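PDB 6O38: acinetobacter secreted protease CpaA from Acinetobacter nosocomialis M2, which acts as a secreted zinc metalloprotease, binds the chaperone CpaB and is probably exported with its aid through the type II secretion system. Local coordinates for residues A[97-102]-A[123-128]; A[127-132]-A[151-156]; A[319-324]-A[343-348]. All coordinates share one frame; numbering follows the deposited sequence.

Contact 1. Residues A[97-102]-A[123-128]; sequences TVSPTT and DDKWAQ
Lys125 lies alongside the loop that follows the strand, at Ser99 and Pro100. Its CB sits against the Pro100 carbonyl, Lys125 CB being 3.1 Å from Pro100 O, and CG is also near that oxygen. The chain then runs straight, with CG anti to the carbonyl carbon (chi1 -55°), which carries CD past Ser99; Lys125 CD is 3.7 Å from Ser99 CB and a little farther from its OG. CE and NZ continue beyond the serine. This is an aliphatic contact: the Ser99 hydroxyl is hydrogen-bonded to Leu120 O, not to the lysine.

Past the lysine, the proline ring takes over. Pro100 CG rests 3.7 Å from Lys125 O, while Pro100 CB meets the methyl of Ala127, CB to CB 3.9 Å. Trp126 leaves the backbone away from the 97-102 segment, and its side chain touches Ile121 and Val150.

The pairing joins the end of strand 90-98 to the loop between strands 116-121 and 129-131. Strand 116-121 runs parallel to strand 90-98 and bonds through Lys118 and Leu120 to the backbone of Val98, and Glu107 of strand 106-108 flanks both Pro100 and Ala127.

Contact 2. Residues A[127-132]-A[151-156]; sequences AQTIAL and SSDIDK
Thr129 and Asp153 face each other across two parallel strands, and the backbone bonds around them set the register. Asp153 is held through both its N-H and its carbonyl: Asp153 N donates to Gln128 O at 3.2 Å, and Asp153 O receives Ile130 N at 3.0 Å. The second of these is nearly straight, with an N-H...O angle of 161°. One step on, Asp155 N gives a 2.8 Å bond to Ile130 O, so that Ile130 uses both its N-H and its carbonyl across the strands, as every second residue does along a parallel pair.

One side-chain bond is added. Thr129 OG1 donates to Asp153 OD1 at 2.9 Å, meeting the carboxylate on its syn side and 15° out of its plane. The aspartate reaches back because its CG lies between the backbone N and the carbonyl carbon (chi1 49°), which folds the carboxylate over the neighbouring strand. Weaker CA-H...O contacts fill in between the N-H bonds, among them Ile154 CA to Ile130 O at 3.2 Å.

Apolar contact on the other face comes from Ile130 and Ile154, which meet obliquely, Ile130 CD1 against Ile154 CG1 at 4.1 Å. Back on the side of Thr129, the methyl of Ala131 sits against the CB of Asp155, 3.8 Å away, while the Asp155 carboxylate turns to Thr157 N.

The two strands, 129-131 and 152-154, are the middle pair of a small four-stranded sheet, flanked by 106-108 and 166-167. Ile130 is pressed against Val119 and Ile121 of strand 116-121 in the facing layer, and both isoleucines touch Leu167 of strand 166-167.

Contact 3. Residues A[319-324]-A[343-348]; sequences LQLPAQ and INAANG
Leu321 N and Asn344 O form a 2.8 Å hydrogen bond, almost straight at 175°. The other backbone bond runs the opposite way between the strands, from Asn344 N to Leu319 O at 2.9 Å. Asn344 therefore contributes both its N-H and its carbonyl, to the two residues on either side of Gln320, and this puts Gln320 opposite it in a parallel bridge. Ile343 CA-H also points at Leu319 O, giving that oxygen a second, weaker partner.

Gln320 and Asn344 share one face of the pair. The glutamine leaves its backbone with CG anti to N (chi1 -175°) and then bends at chi2 (80°), which brings the amide back over the neighbouring strand. There it packs on Asn344 CB and on the backbone at Ala345: Gln320 OE1 comes 3.3 Å from Asn344 CB, and Gln320 NE2 lies 3.7 Å from Ala345 C. The two side-chain amides are not hydrogen-bonded to each other; the Asn344 amide oxygen has a weak bond to Ser350 OG.

On the opposite face Leu319 and Ile343 lie side by side and point the same way, with Ile343 CD1 against Leu319 CB at 3.6 Å. The other branch of the isoleucine, Ile343 CG2, meets Leu321 CG at 3.8 Å, so Ile343 is held between the two leucines. Leu321 and Ile343 reach Phe361 of the facing layer, and Leu321 and Ala345 both touch Trp368. Just beyond, a type I turn from Ala345 to Gly348 reverses the chain into strand 350-353.

The parallel strands are joined through strand 330-335 of the facing layer, an arrangement consistent with the StcE-type beta-sandwich domain to which this region is assigned.

Overall arrangement
Contacts 1 and 2 are neighbours, with centres about 10 Å apart, and follow one another along the chain: they share Ala127 and Gln128, and Pro100 of contact 1 packs on Ile130 of contact 2. Contact 3 comes much later, its centre about 63 Å from that of contact 1 and 55 Å from that of contact 2, in a different beta-sandwich range. Contacts 2 and 3 repeat one plan, in which parallel strands of a small sheet are joined through a strand of the opposite layer (141-146 and 330-335). The three contacts thus sample two of the sandwich modules, with another (208-282) between them in sequence, ahead of the reprolysin-like region, whose zinc is bound by His498, His502 and His508.

Contact 1. Residues A[97-102]-A[123-128]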
loop_
_atom_site.group_PDB
_atom_site.type_symbol
_atom_site.label_atom_id
_atom_site.label_comp_id
_atom_site.label_asym_id
_atom_site.label_seq_id
_atom_site.Cartn_x
_atom_site.Cartn_y
_atom_site.Cartn_z
ATOM N N THR A 97 -25.752 -19.301 9.654
ATOM C CA THR A 97 -25.794 -19.886 8.321
ATOM C C THR A 97 -27.194 -19.758 7.734
ATOM O O THR A 97 -28.188 -20.038 8.414
ATOM C CB THR A 97 -25.374 -21.357 8.361
ATOM O OG1 THR A 97 -24.080 -21.470 8.967
ATOM C CG2 THR A 97 -25.319 -21.936 6.957
ATOM N N VAL A 98 -27.265 -19.331 6.475
ATOM C CA VAL A 98 -28.506 -19.287 5.713
ATOM C C VAL A 98 -28.254 -19.967 4.374
ATOM O O VAL A 98 -27.166 -19.845 3.800
ATOM C CB VAL A 98 -29.016 -17.840 5.524
ATOM C CG1 VAL A 98 -28.012 -17.005 4.739
ATOM C CG2 VAL A 98 -30.380 -17.830 4.846
ATOM N N SER A 99 -29.248 -20.701 3.886
ATOM C CA SER A 99 -29.086 -21.465 2.661
ATOM C C SER A 99 -30.278 -21.268 1.739
ATOM O O SER A 99 -31.394 -21.009 2.202
ATOM C CB SER A 99 -28.925 -22.962 2.967
ATOM O OG SER A 99 -27.837 -23.192 3.844
ATOM N N PRO A 100 -30.070 -21.379 0.427
ATOM C CA PRO A 100 -31.211 -21.421 -0.493
ATOM C C PRO A 100 -32.036 -22.676 -0.263
ATOM O O PRO A 100 -31.498 -23.756 -0.013
ATOM C CB PRO A 100 -30.553 -21.425 -1.878
ATOM C CG PRO A 100 -29.180 -21.965 -1.639
ATOM C CD PRO A 100 -28.784 -21.456 -0.285
ATOM N N THR A 101 -33.358 -22.529 -0.350
ATOM C CA THR A 101 -34.264 -23.627 -0.053
ATOM C C THR A 101 -35.064 -24.104 -1.254
ATOM O O THR A 101 -35.577 -25.228 -1.220
ATOM C CB THR A 101 -35.245 -23.230 1.062
ATOM O OG1 THR A 101 -35.998 -22.082 0.653
ATOM C CG2 THR A 101 -34.489 -22.906 2.343
ATOM N N THR A 102 -35.186 -23.296 -2.301
ATOM C CA THR A 102 -35.893 -23.679 -3.515
ATOM C C THR A 102 -34.881 -24.145 -4.552
ATOM O O THR A 102 -33.883 -23.459 -4.802
ATOM C CB THR A 102 -36.716 -22.514 -4.065
ATOM O OG1 THR A 102 -35.851 -21.596 -4.746
ATOM C CG2 THR A 102 -37.426 -21.785 -2.935
ATOM N N ASP A 123 -25.930 -29.896 -1.560
ATOM C CA ASP A 123 -26.641 -30.718 -2.536
ATOM C C ASP A 123 -28.148 -30.622 -2.336
ATOM O O ASP A 123 -28.906 -30.509 -3.307
ATOM C CB ASP A 123 -26.175 -32.172 -2.441
ATOM C CG ASP A 123 -24.900 -32.426 -3.227
ATOM O OD1 ASP A 123 -24.565 -31.589 -4.093
ATOM O OD2 ASP A 123 -24.238 -33.455 -2.986
ATOM N N ASP A 124 -28.597 -30.642 -1.079
ATOM C CA ASP A 124 -30.013 -30.619 -0.740
ATOM C C ASP A 124 -30.557 -29.209 -0.547
ATOM O O ASP A 124 -31.779 -29.040 -0.475
ATOM C CB ASP A 124 -30.258 -31.446 0.529
ATOM C CG ASP A 124 -29.371 -31.014 1.687
ATOM O OD1 ASP A 124 -28.491 -30.154 1.471
ATOM O OD2 ASP A 124 -29.540 -31.543 2.811
ATOM N N LYS A 125 -29.691 -28.198 -0.469
ATOM C CA LYS A 125 -30.102 -26.793 -0.376
ATOM C C LYS A 125 -29.352 -26.026 -1.462
ATOM O O LYS A 125 -28.265 -25.490 -1.220
ATOM C CB LYS A 125 -29.842 -26.211 1.015
ATOM C CG LYS A 125 -30.481 -26.999 2.146
ATOM C CD LYS A 125 -30.255 -26.330 3.487
ATOM C CE LYS A 125 -31.180 -26.894 4.545
ATOM N NZ LYS A 125 -31.053 -26.138 5.816
ATOM N N TRP A 126 -29.939 -25.962 -2.657
ATOM C CA TRP A 126 -29.229 -25.506 -3.842
ATOM C C TRP A 126 -30.131 -24.608 -4.676
ATOM O O TRP A 126 -31.359 -24.704 -4.618
ATOM C CB TRP A 126 -28.738 -26.698 -4.680
ATOM C CG TRP A 126 -28.066 -26.320 -5.968
ATOM C CD1 TRP A 126 -26.740 -26.059 -6.159
ATOM C CD2 TRP A 126 -28.693 -26.160 -7.246
ATOM N NE1 TRP A 126 -26.504 -25.747 -7.477
ATOM C CE2 TRP A 126 -27.688 -25.800 -8.164
ATOM C CE3 TRP A 126 -30.010 -26.283 -7.701
ATOM C CZ2 TRP A 126 -27.957 -25.565 -9.511
ATOM C CZ3 TRP A 126 -30.275 -26.050 -9.038
ATOM C CH2 TRP A 126 -29.254 -25.695 -9.927
ATOM N N ALA A 127 -29.497 -23.735 -5.459
ATOM C CA ALA A 127 -30.180 -22.895 -6.429
ATOM C C ALA A 127 -29.197 -22.551 -7.539
ATOM O O ALA A 127 -27.997 -22.408 -7.295
ATOM C CB ALA A 127 -30.733 -21.616 -5.790
ATOM N N GLN A 128 -29.719 -22.424 -8.762
ATOM C CA GLN A 128 -28.862 -22.134 -9.909
ATOM C C GLN A 128 -28.123 -20.814 -9.726
ATOM O O GLN A 128 -26.910 -20.732 -9.951
ATOM C CB GLN A 128 -29.695 -22.109 -11.192
ATOM C CG GLN A 128 -28.909 -21.794 -12.455
ATOM C CD GLN A 128 -28.006 -22.935 -12.880
ATOM O OE1 GLN A 128 -28.473 -24.040 -13.155
ATOM N NE2 GLN A 128 -26.704 -22.674 -12.938
#

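Contact 2. Residues A[127-132]-A[151-156]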
loop_
_atom_site.group_PDB
_atom_site.type_symbol
_atom_site.label_atom_id
_atom_site.label_comp_id
_atom_site.label_asym_id
_atom_site.label_seq_id
_atom_site.Cartn_x
_atom_site.Cartn_y
_atom_site.Cartn_z
ATOM N N ALA A 127 -29.497 -23.735 -5.459
ATOM C CA ALA A 127 -30.180 -22.895 -6.429
ATOM C C ALA A 127 -29.197 -22.551 -7.539
ATOM O O ALA A 127 -27.997 -22.408 -7.295
ATOM C CB ALA A 127 -30.733 -21.616 -5.790
ATOM N N GLN A 128 -29.719 -22.424 -8.762
ATOM C CA GLN A 128 -28.862 -22.134 -9.909
ATOM C C GLN A 128 -28.123 -20.814 -9.726
ATOM O O GLN A 128 -26.910 -20.732 -9.951
ATOM C CB GLN A 128 -29.695 -22.109 -11.192
ATOM C CG GLN A 128 -28.909 -21.794 -12.455
ATOM C CD GLN A 128 -28.006 -22.935 -12.880
ATOM O OE1 GLN A 128 -28.473 -24.040 -13.155
ATOM N NE2 GLN A 128 -26.704 -22.674 -12.938
ATOM N N THR A 129 -28.839 -19.771 -9.315
ATOM C CA THR A 129 -28.246 -18.457 -9.099
ATOM C C THR A 129 -28.783 -17.890 -7.796
ATOM O O THR A 129 -29.999 -17.764 -7.627
ATOM C CB THR A 129 -28.555 -17.507 -10.261
ATOM O OG1 THR A 129 -28.138 -18.106 -11.495
ATOM C CG2 THR A 129 -27.832 -16.182 -10.075
ATOM N N ILE A 130 -27.883 -17.552 -6.880
ATOM C CA ILE A 130 -28.251 -16.915 -5.622
ATOM C C ILE A 130 -27.886 -15.442 -5.709
ATOM O O ILE A 130 -26.891 -15.060 -6.335
ATOM C CB ILE A 130 -27.571 -17.590 -4.410
ATOM C CG1 ILE A 130 -26.050 -17.577 -4.566
ATOM C CG2 ILE A 130 -28.081 -19.012 -4.236
ATOM C CD1 ILE A 130 -25.306 -17.459 -3.253
ATOM N N ALA A 131 -28.704 -14.603 -5.083
ATOM C CA ALA A 131 -28.524 -13.160 -5.118
ATOM C C ALA A 131 -28.371 -12.637 -3.699
ATOM O O ALA A 131 -29.176 -12.965 -2.822
ATOM C CB ALA A 131 -29.702 -12.474 -5.813
ATOM N N LEU A 132 -27.332 -11.845 -3.475
ATOM C CA LEU A 132 -27.203 -11.188 -2.184
ATOM C C LEU A 132 -28.118 -9.967 -2.135
ATOM O O LEU A 132 -28.224 -9.231 -3.121
ATOM C CB LEU A 132 -25.758 -10.765 -1.933
ATOM C CG LEU A 132 -24.717 -11.883 -1.853
ATOM C CD1 LEU A 132 -23.330 -11.304 -1.631
ATOM C CD2 LEU A 132 -25.074 -12.867 -0.750
ATOM N N SER A 151 -22.599 -27.104 -9.704
ATOM C CA SER A 151 -22.131 -25.744 -9.493
ATOM C C SER A 151 -23.275 -24.738 -9.607
ATOM O O SER A 151 -24.321 -25.003 -10.207
ATOM C CB SER A 151 -21.027 -25.396 -10.491
ATOM O OG SER A 151 -21.542 -25.292 -11.806
ATOM N N SER A 152 -23.056 -23.568 -9.013
ATOM C CA SER A 152 -23.994 -22.454 -9.070
ATOM C C SER A 152 -23.180 -21.167 -9.176
ATOM O O SER A 152 -21.954 -21.199 -9.319
ATOM C CB SER A 152 -24.926 -22.460 -7.851
ATOM O OG SER A 152 -24.218 -22.771 -6.664
ATOM N N ASP A 153 -23.859 -20.024 -9.103
ATOM C CA ASP A 153 -23.180 -18.743 -9.215
ATOM C C ASP A 153 -23.976 -17.672 -8.480
ATOM O O ASP A 153 -25.110 -17.893 -8.047
ATOM C CB ASP A 153 -22.956 -18.355 -10.683
ATOM C CG ASP A 153 -24.211 -18.484 -11.526
ATOM O OD1 ASP A 153 -25.315 -18.594 -10.953
ATOM O OD2 ASP A 153 -24.091 -18.478 -12.769
ATOM N N ILE A 154 -23.359 -16.500 -8.349
ATOM C CA ILE A 154 -23.927 -15.365 -7.630
ATOM C C ILE A 154 -24.390 -14.329 -8.644
ATOM O O ILE A 154 -23.676 -14.035 -9.611
ATOM C CB ILE A 154 -22.905 -14.756 -6.654
ATOM C CG1 ILE A 154 -22.429 -15.809 -5.653
ATOM C CG2 ILE A 154 -23.500 -13.558 -5.928
ATOM C CD1 ILE A 154 -21.306 -15.334 -4.756
ATOM N N ASP A 155 -25.590 -13.788 -8.433
ATOM C CA ASP A 155 -26.067 -12.683 -9.254
ATOM C C ASP A 155 -25.108 -11.505 -9.141
ATOM O O ASP A 155 -24.668 -11.142 -8.047
ATOM C CB ASP A 155 -27.481 -12.274 -8.829
ATOM C CG ASP A 155 -28.133 -11.293 -9.800
ATOM O OD1 ASP A 155 -27.471 -10.328 -10.236
ATOM O OD2 ASP A 155 -29.319 -11.493 -10.131
ATOM N N LYS A 156 -24.793 -10.900 -10.284
ATOM C CA LYS A 156 -23.737 -9.904 -10.384
ATOM C C LYS A 156 -24.252 -8.471 -10.349
ATOM O O LYS A 156 -23.445 -7.541 -10.431
ATOM C CB LYS A 156 -22.932 -10.131 -11.669
ATOM C CG LYS A 156 -22.483 -11.571 -11.858
ATOM C CD LYS A 156 -21.436 -11.689 -12.952
ATOM C CE LYS A 156 -21.414 -13.085 -13.549
ATOM N NZ LYS A 156 -20.518 -13.160 -14.737
#

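Contact 3. Residues A[319-324]-A[343-348]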
loop_
_atom_site.group_PDB
_atom_site.type_symbol
_atom_site.label_atom_id
_atom_site.label_comp_id
_atom_site.label_asym_id
_atom_site.label_seq_id
_atom_site.Cartn_x
_atom_site.Cartn_y
_atom_site.Cartn_z
ATOM N N LEU A 319 27.759 3.397 -16.718
ATOM C CA LEU A 319 26.810 2.293 -16.750
ATOM C C LEU A 319 26.197 2.207 -18.137
ATOM O O LEU A 319 25.786 3.225 -18.704
ATOM C CB LEU A 319 25.708 2.459 -15.698
ATOM C CG LEU A 319 26.106 2.283 -14.233
ATOM C CD1 LEU A 319 24.890 2.435 -13.334
ATOM C CD2 LEU A 319 26.765 0.930 -14.022
ATOM N N GLN A 320 26.133 0.994 -18.674
ATOM C CA GLN A 320 25.512 0.733 -19.964
ATOM C C GLN A 320 24.141 0.115 -19.720
ATOM O O GLN A 320 24.035 -0.928 -19.067
ATOM C CB GLN A 320 26.383 -0.201 -20.806
ATOM C CG GLN A 320 25.885 -0.435 -22.225
ATOM C CD GLN A 320 26.234 0.703 -23.167
ATOM O OE1 GLN A 320 26.932 1.645 -22.790
ATOM N NE2 GLN A 320 25.752 0.618 -24.402
ATOM N N LEU A 321 23.099 0.766 -20.233
ATOM C CA LEU A 321 21.753 0.235 -20.099
ATOM C C LEU A 321 21.662 -1.122 -20.799
ATOM O O LEU A 321 22.437 -1.400 -21.721
ATOM C CB LEU A 321 20.739 1.217 -20.682
ATOM C CG LEU A 321 20.547 2.491 -19.852
ATOM C CD1 LEU A 321 19.536 3.425 -20.497
ATOM C CD2 LEU A 321 20.127 2.145 -18.430
ATOM N N PRO A 322 20.745 -1.990 -20.368
ATOM C CA PRO A 322 20.724 -3.367 -20.882
ATOM C C PRO A 322 20.691 -3.418 -22.403
ATOM O O PRO A 322 19.944 -2.688 -23.056
ATOM C CB PRO A 322 19.445 -3.949 -20.273
ATOM C CG PRO A 322 19.254 -3.178 -19.016
ATOM C CD PRO A 322 19.745 -1.787 -19.303
ATOM N N ALA A 323 21.518 -4.303 -22.965
ATOM C CA ALA A 323 21.621 -4.406 -24.415
ATOM C C ALA A 323 20.392 -5.063 -25.025
ATOM O O ALA A 323 20.002 -4.721 -26.147
ATOM C CB ALA A 323 22.880 -5.183 -24.800
ATOM N N GLN A 324 19.770 -5.999 -24.314
ATOM C CA GLN A 324 18.592 -6.697 -24.806
ATOM C C GLN A 324 17.430 -6.439 -23.859
ATOM O O GLN A 324 17.547 -6.655 -22.648
ATOM C CB GLN A 324 18.854 -8.199 -24.944
ATOM C CG GLN A 324 19.606 -8.546 -26.219
ATOM C CD GLN A 324 20.215 -9.932 -26.191
ATOM O OE1 GLN A 324 19.698 -10.839 -25.538
ATOM N NE2 GLN A 324 21.350 -10.090 -26.863
ATOM N N ILE A 343 25.513 7.384 -17.888
ATOM C CA ILE A 343 24.587 6.360 -18.354
ATOM C C ILE A 343 24.574 6.398 -19.874
ATOM O O ILE A 343 24.427 7.471 -20.471
ATOM C CB ILE A 343 23.169 6.578 -17.795
ATOM C CG1 ILE A 343 23.201 6.684 -16.270
ATOM C CG2 ILE A 343 22.245 5.450 -18.231
ATOM C CD1 ILE A 343 23.723 5.448 -15.583
ATOM N N ASN A 344 24.729 5.232 -20.498
ATOM C CA ASN A 344 24.797 5.135 -21.947
ATOM C C ASN A 344 23.892 4.015 -22.440
ATOM O O ASN A 344 23.549 3.088 -21.701
ATOM C CB ASN A 344 26.235 4.896 -22.430
ATOM C CG ASN A 344 27.160 6.048 -22.093
ATOM O OD1 ASN A 344 27.117 7.100 -22.732
ATOM N ND2 ASN A 344 28.003 5.856 -21.085
ATOM N N ALA A 345 23.511 4.117 -23.711
ATOM C CA ALA A 345 22.698 3.109 -24.373
ATOM C C ALA A 345 23.194 2.937 -25.801
ATOM O O ALA A 345 23.930 3.775 -26.328
ATOM C CB ALA A 345 21.210 3.478 -24.361
ATOM N N ALA A 346 22.779 1.832 -26.425
ATOM C CA ALA A 346 23.242 1.523 -27.775
ATOM C C ALA A 346 22.789 2.569 -28.787
ATOM O O ALA A 346 23.498 2.829 -29.766
ATOM C CB ALA A 346 22.753 0.136 -28.193
ATOM N N ASN A 347 21.626 3.184 -28.573
ATOM C CA ASN A 347 21.100 4.169 -29.509
ATOM C C ASN A 347 21.795 5.523 -29.405
ATOM O O ASN A 347 21.351 6.481 -30.046
ATOM C CB ASN A 347 19.591 4.347 -29.304
ATOM C CG ASN A 347 19.232 4.780 -27.891
ATOM O OD1 ASN A 347 20.098 5.136 -27.092
ATOM N ND2 ASN A 347 17.941 4.757 -27.581
ATOM N N GLY A 348 22.861 5.624 -28.615
ATOM C CA GLY A 348 23.588 6.864 -28.467
ATOM C C GLY A 348 23.169 7.723 -27.295
ATOM O O GLY A 348 23.786 8.772 -27.070
#